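PDB 4IT7: CPI from Ascaris lumbricoides, which probably inhibits cysteine endopeptidases of the papain type as a member of the cystatin family. Local coordinates for residues L62-T67 with T86-T91; L37-I42 with C69-T74. All coordinates share one frame; numbering follows the deposited sequence.

Contact 1: L62-T67 with T86-T91; sequences LLIAPT and TKQICT
Leu62 and Cys90 face each other as an antiparallel hydrogen-bonded pair: Leu62 N donates to Cys90 O at 2.8 Å, and Cys90 N returns a bond of 3.0 Å to Leu62 O, arriving in the carbonyl plane. Leu62 O also takes a CA-H...O contact from Ile89. Leu63 pairs with Ile89 in the next, non-hydrogen-bonded position. With CG anti to the backbone N (chi1 174°), Leu63 carries CD1 toward the neighbouring strand, where it lies between Lys87 CB and Ile89 CG1, each 4.0 Å away. Ile64 restores the hydrogen-bonded pattern with Gln88, through Ile64 N to Gln88 O at 2.7 Å and a nearly straight N-H...O angle of 173°, with Gln88 N donating back to Ile64 O. On the face it shares with Leu62, Ile64 sets CD1 3.9 Å from Cys90 SG, whose disulfide runs on to Cys110. Beyond it Ala65 CB meets the aliphatic CG of Lys87, and Pro66 CD lies 3.5 Å from Thr86 O, where the pairing with 86-91 has ended. Strands 56-70 and 88-97 are neighbours in the antiparallel sheet; Leu62, Ile64 and Cys90 meet helix 17-33, the sheet-on-helix packing of the cystatin fold.

Contact 2: L37-I42 with C69-T74; sequences LFQQTI and CRKNET
Two backbone hydrogen bonds tie Leu37 and Gln39 to the other segment and flank the non-hydrogen-bonded pair of Phe38 with Arg70, whose CA atoms are 4.3 Å apart. Lys71 N donates to Leu37 O over 2.6 Å with an N-H...O angle of 168°, and Gln39 N donates to Cys69 O at 2.8 Å, nearly in line with the C=O bond. A CA-H...O contact from Phe38 to Cys69 O adds to them. These bonds close the open end of the hairpin made by strands 38-51 and 56-70, neighbours in the cystatin sheet; from the last paired residue, Arg70, the chain turns away in a type I turn to Glu73. Among the side-chain contacts, Gln39 holds CG anti to its carbonyl carbon (chi1 -47°), which sets CG 3.7 Å from Cys69 CB, beside the disulfide to Cys79; the chain bends beyond. Lys71 runs over the first segment's backbone, with CB 3.1 Å from Leu37 O and CE 3.8 Å from Phe38 O, and its NZ is hydrogen-bonded to Asp36 O and Asn31 O. The exposed ends of Leu37 and Asn72 cross obliquely in close van der Waals approach. Within single segments, Gln40 NE2 donates to Phe38 O from above the carbonyl plane at 2.7 Å, while Arg70 NH2 and Glu73 OE1, 2.9 Å apart, pair by charge alone: the oxygen lies well out of the guanidinium plane and no N-H aims at it.

Both contacts use strand 56-70, but at different places and on different edges: contact 1 joins it to strand 88-97 and contact 2 to strand 38-51. Their centres lie about 13 Å apart, and they meet directly, since Ala65 N is 2.8 Å from Thr41 O and Thr67 OG1 2.9 Å from Gln39 O, both probable hydrogen bonds. The centre of contact 1 lies about 9 Å from the chain centre, that of contact 2 about 15 Å. Contact 1 is partly buried, with one face against helix 17-33. In contact 2, at the surface, long, largely exposed side chains lie over the backbone bonds, and charged and amide groups pair mostly within a segment or outside it. Their cysteines belong to different disulfides, Cys90-Cys110 between strands and Cys69-Cys79 toward a loop.

Contact 1: L62-T67 with T86-T91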
loop_
_atom_site.group_PDB
_atom_site.type_symbol
_atom_site.label_atom_id
_atom_site.label_comp_id
_atom_site.label_asym_id
_atom_site.label_seq_id
_atom_site.Cartn_x
_atom_site.Cartn_y
_atom_site.Cartn_z
ATOM N N LEU A 62 0.248 -0.037 -5.928
ATOM C CA LEU A 62 1.336 0.736 -5.393
ATOM C C LEU A 62 2.605 0.306 -6.082
ATOM O O LEU A 62 2.877 -0.899 -6.227
ATOM C CB LEU A 62 1.461 0.491 -3.866
ATOM C CG LEU A 62 0.185 0.797 -3.037
ATOM C CD1 LEU A 62 0.364 0.427 -1.567
ATOM C CD2 LEU A 62 -0.195 2.257 -3.127
ATOM N N LEU A 63 3.391 1.289 -6.495
ATOM C CA LEU A 63 4.729 1.018 -6.988
ATOM C C LEU A 63 5.666 1.242 -5.809
ATOM O O LEU A 63 5.727 2.372 -5.263
ATOM C CB LEU A 63 5.083 2.001 -8.129
ATOM C CG LEU A 63 6.519 1.912 -8.638
ATOM C CD1 LEU A 63 6.796 0.510 -9.167
ATOM C CD2 LEU A 63 6.774 3.015 -9.694
ATOM N N ILE A 64 6.408 0.199 -5.410
ATOM C CA ILE A 64 7.229 0.304 -4.207
ATOM C C ILE A 64 8.691 -0.016 -4.517
ATOM O O ILE A 64 8.971 -0.805 -5.439
ATOM C CB ILE A 64 6.683 -0.572 -3.018
ATOM C CG1 ILE A 64 6.962 -2.061 -3.253
ATOM C CG2 ILE A 64 5.160 -0.330 -2.797
ATOM C CD1 ILE A 64 6.894 -2.899 -1.992
ATOM N N ALA A 65 9.601 0.569 -3.725
ATOM C CA ALA A 65 11.042 0.315 -3.876
ATOM C C ALA A 65 11.703 -0.026 -2.558
ATOM O O ALA A 65 11.285 0.492 -1.543
ATOM C CB ALA A 65 11.754 1.520 -4.515
ATOM N N PRO A 66 12.813 -0.827 -2.584
ATOM C CA PRO A 66 13.550 -1.078 -1.333
ATOM C C PRO A 66 14.216 0.175 -0.856
ATOM O O PRO A 66 14.457 1.068 -1.655
ATOM C CB PRO A 66 14.562 -2.153 -1.714
ATOM C CG PRO A 66 14.740 -2.004 -3.192
ATOM C CD PRO A 66 13.413 -1.548 -3.728
ATOM N N THR A 67 14.452 0.264 0.443
ATOM C CA THR A 67 15.213 1.379 1.043
ATOM C C THR A 67 16.401 0.726 1.704
ATOM O O THR A 67 16.551 -0.505 1.623
ATOM C CB THR A 67 14.420 2.158 2.136
ATOM O OG1 THR A 67 14.216 1.322 3.290
ATOM C CG2 THR A 67 13.043 2.689 1.582
ATOM N N THR A 86 15.201 -2.964 -7.148
ATOM C CA THR A 86 14.161 -3.714 -7.798
ATOM C C THR A 86 12.806 -3.357 -7.238
ATOM O O THR A 86 12.406 -3.819 -6.218
ATOM C CB THR A 86 14.300 -5.185 -7.562
ATOM O OG1 THR A 86 15.683 -5.501 -7.436
ATOM C CG2 THR A 86 13.680 -5.925 -8.713
ATOM N N LYS A 87 12.114 -2.515 -7.955
ATOM C CA LYS A 87 10.781 -2.061 -7.650
ATOM C C LYS A 87 9.732 -3.197 -7.769
ATOM O O LYS A 87 9.903 -4.159 -8.532
ATOM C CB LYS A 87 10.450 -0.873 -8.561
ATOM C CG LYS A 87 11.278 0.373 -8.272
ATOM C CD LYS A 87 11.529 1.170 -9.555
ATOM C CE LYS A 87 12.889 1.871 -9.559
ATOM N NZ LYS A 87 14.007 0.887 -9.379
ATOM N N GLN A 88 8.671 -3.101 -6.975
ATOM C CA GLN A 88 7.549 -4.018 -7.140
ATOM C C GLN A 88 6.274 -3.244 -7.300
ATOM O O GLN A 88 6.214 -2.056 -6.944
ATOM C CB GLN A 88 7.441 -4.913 -5.945
ATOM C CG GLN A 88 8.524 -5.960 -5.900
ATOM C CD GLN A 88 8.402 -6.773 -4.653
ATOM O OE1 GLN A 88 8.901 -6.380 -3.620
ATOM N NE2 GLN A 88 7.713 -7.903 -4.734
ATOM N N ILE A 89 5.278 -3.915 -7.880
ATOM C CA ILE A 89 3.894 -3.443 -7.926
ATOM C C ILE A 89 3.033 -4.395 -7.106
ATOM O O ILE A 89 2.999 -5.629 -7.331
ATOM C CB ILE A 89 3.321 -3.356 -9.336
ATOM C CG1 ILE A 89 4.162 -2.386 -10.161
ATOM C CG2 ILE A 89 1.873 -2.842 -9.273
ATOM C CD1 ILE A 89 3.921 -2.511 -11.648
ATOM N N CYS A 90 2.377 -3.806 -6.122
ATOM C CA CYS A 90 1.560 -4.559 -5.201
ATOM C C CYS A 90 0.149 -4.050 -5.403
ATOM O O CYS A 90 -0.055 -2.826 -5.455
ATOM C CB CYS A 90 2.050 -4.323 -3.791
ATOM S SG CYS A 90 3.793 -4.778 -3.484
ATOM N N THR A 91 -0.767 -5.004 -5.628
ATOM C CA THR A 91 -2.198 -4.814 -5.574
ATOM C C THR A 91 -2.678 -5.075 -4.121
ATOM O O THR A 91 -2.381 -6.112 -3.495
ATOM C CB THR A 91 -2.870 -5.745 -6.586
ATOM O OG1 THR A 91 -2.318 -5.470 -7.869
ATOM C CG2 THR A 91 -4.387 -5.529 -6.639
#

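Contact 2: L37-I42 with C69-T74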
loop_
_atom_site.group_PDB
_atom_site.type_symbol
_atom_site.label_atom_id
_atom_site.label_comp_id
_atom_site.label_asym_id
_atom_site.label_seq_id
_atom_site.Cartn_x
_atom_site.Cartn_y
_atom_site.Cartn_z
ATOM N N LEU A 37 14.270 -8.198 4.648
ATOM C CA LEU A 37 14.847 -7.584 5.842
ATOM C C LEU A 37 14.769 -6.072 5.795
ATOM O O LEU A 37 14.887 -5.398 6.823
ATOM C CB LEU A 37 16.338 -7.988 5.972
ATOM C CG LEU A 37 16.732 -9.164 6.913
ATOM C CD1 LEU A 37 16.426 -8.830 8.366
ATOM C CD2 LEU A 37 16.062 -10.490 6.541
ATOM N N PHE A 38 14.658 -5.519 4.591
ATOM C CA PHE A 38 14.714 -4.047 4.400
ATOM C C PHE A 38 13.293 -3.501 4.142
ATOM O O PHE A 38 12.508 -4.118 3.392
ATOM C CB PHE A 38 15.616 -3.693 3.198
ATOM C CG PHE A 38 17.085 -3.919 3.454
ATOM C CD1 PHE A 38 17.910 -2.852 3.810
ATOM C CD2 PHE A 38 17.654 -5.202 3.337
ATOM C CE1 PHE A 38 19.264 -3.050 4.057
ATOM C CE2 PHE A 38 19.014 -5.402 3.597
ATOM C CZ PHE A 38 19.815 -4.317 3.953
ATOM N N GLN A 39 12.975 -2.381 4.781
ATOM C CA GLN A 39 11.750 -1.643 4.538
ATOM C C GLN A 39 11.630 -1.273 3.082
ATOM O O GLN A 39 12.646 -0.973 2.426
ATOM C CB GLN A 39 11.783 -0.322 5.290
ATOM C CG GLN A 39 12.223 -0.505 6.717
ATOM C CD GLN A 39 11.137 -0.150 7.690
ATOM O OE1 GLN A 39 10.056 -0.790 7.742
ATOM N NE2 GLN A 39 11.406 0.881 8.477
ATOM N N GLN A 40 10.388 -1.270 2.605
ATOM C CA GLN A 40 10.046 -0.810 1.272
ATOM C C GLN A 40 9.371 0.556 1.425
ATOM O O GLN A 40 8.861 0.899 2.490
ATOM C CB GLN A 40 9.108 -1.797 0.564
ATOM C CG GLN A 40 9.568 -3.255 0.487
ATOM C CD GLN A 40 10.963 -3.373 -0.104
ATOM O OE1 GLN A 40 11.163 -3.203 -1.314
ATOM N NE2 GLN A 40 11.949 -3.648 0.761
ATOM N N THR A 41 9.383 1.350 0.353
ATOM C CA THR A 41 8.756 2.631 0.397
ATOM C C THR A 41 7.900 2.740 -0.842
ATOM O O THR A 41 8.090 1.973 -1.811
ATOM C CB THR A 41 9.768 3.783 0.509
ATOM O OG1 THR A 41 9.054 4.992 0.757
ATOM C CG2 THR A 41 10.583 3.976 -0.771
ATOM N N ILE A 42 6.921 3.631 -0.786
ATOM C CA ILE A 42 6.046 3.840 -1.931
ATOM C C ILE A 42 6.790 4.813 -2.841
ATOM O O ILE A 42 7.204 5.882 -2.422
ATOM C CB ILE A 42 4.660 4.404 -1.543
ATOM C CG1 ILE A 42 3.785 3.377 -0.800
ATOM C CG2 ILE A 42 3.857 4.836 -2.771
ATOM C CD1 ILE A 42 2.864 4.114 0.188
ATOM N N CYS A 69 16.732 1.097 5.019
ATOM C CA CYS A 69 16.262 0.992 6.361
ATOM C C CYS A 69 15.983 -0.464 6.656
ATOM O O CYS A 69 15.141 -1.062 6.056
ATOM C CB CYS A 69 15.030 1.867 6.534
ATOM S SG CYS A 69 15.371 3.632 6.592
ATOM N N ARG A 70 16.744 -1.027 7.573
ATOM C CA ARG A 70 16.577 -2.401 7.923
ATOM C C ARG A 70 15.402 -2.494 8.824
ATOM O O ARG A 70 15.187 -1.636 9.618
ATOM C CB ARG A 70 17.846 -2.970 8.551
ATOM C CG ARG A 70 17.789 -4.463 8.778
ATOM C CD ARG A 70 19.103 -5.150 9.138
ATOM N NE ARG A 70 19.714 -4.633 10.361
ATOM C CZ ARG A 70 20.729 -3.776 10.386
ATOM N NH1 ARG A 70 21.260 -3.332 9.266
ATOM N NH2 ARG A 70 21.203 -3.357 11.529
ATOM N N LYS A 71 14.615 -3.540 8.662
ATOM C CA LYS A 71 13.483 -3.825 9.531
ATOM C C LYS A 71 13.935 -4.173 10.947
ATOM O O LYS A 71 13.189 -4.081 11.871
ATOM C CB LYS A 71 12.616 -4.952 8.955
ATOM C CG LYS A 71 11.601 -4.513 7.918
ATOM C CD LYS A 71 10.647 -5.604 7.517
ATOM C CE LYS A 71 10.282 -5.510 6.076
ATOM N NZ LYS A 71 9.786 -6.780 5.556
ATOM N N ASN A 72 15.179 -4.593 11.087
ATOM C CA ASN A 72 15.715 -4.964 12.382
ATOM C C ASN A 72 16.255 -3.797 13.142
ATOM O O ASN A 72 17.107 -3.947 13.959
ATOM C CB ASN A 72 16.786 -6.041 12.221
ATOM C CG ASN A 72 16.182 -7.400 12.045
ATOM O OD1 ASN A 72 15.037 -7.605 12.411
ATOM N ND2 ASN A 72 16.912 -8.312 11.478
ATOM N N GLU A 73 15.746 -2.624 12.852
ATOM C CA GLU A 73 16.284 -1.414 13.418
ATOM C C GLU A 73 15.246 -0.415 13.841
ATOM O O GLU A 73 14.115 -0.729 14.089
ATOM C CB GLU A 73 17.170 -0.728 12.417
ATOM C CG GLU A 73 18.628 -1.035 12.595
ATOM C CD GLU A 73 19.504 -0.253 11.644
ATOM O OE1 GLU A 73 20.070 -0.853 10.742
ATOM O OE2 GLU A 73 19.641 0.956 11.812
ATOM N N THR A 74 15.702 0.807 13.936
ATOM C CA THR A 74 14.876 1.946 14.184
ATOM C C THR A 74 15.557 3.150 13.579
ATOM O O THR A 74 16.320 3.835 14.228
ATOM C CB THR A 74 14.671 2.182 15.660
ATOM O OG1 THR A 74 13.791 1.191 16.154
ATOM C CG2 THR A 74 14.086 3.536 15.882
#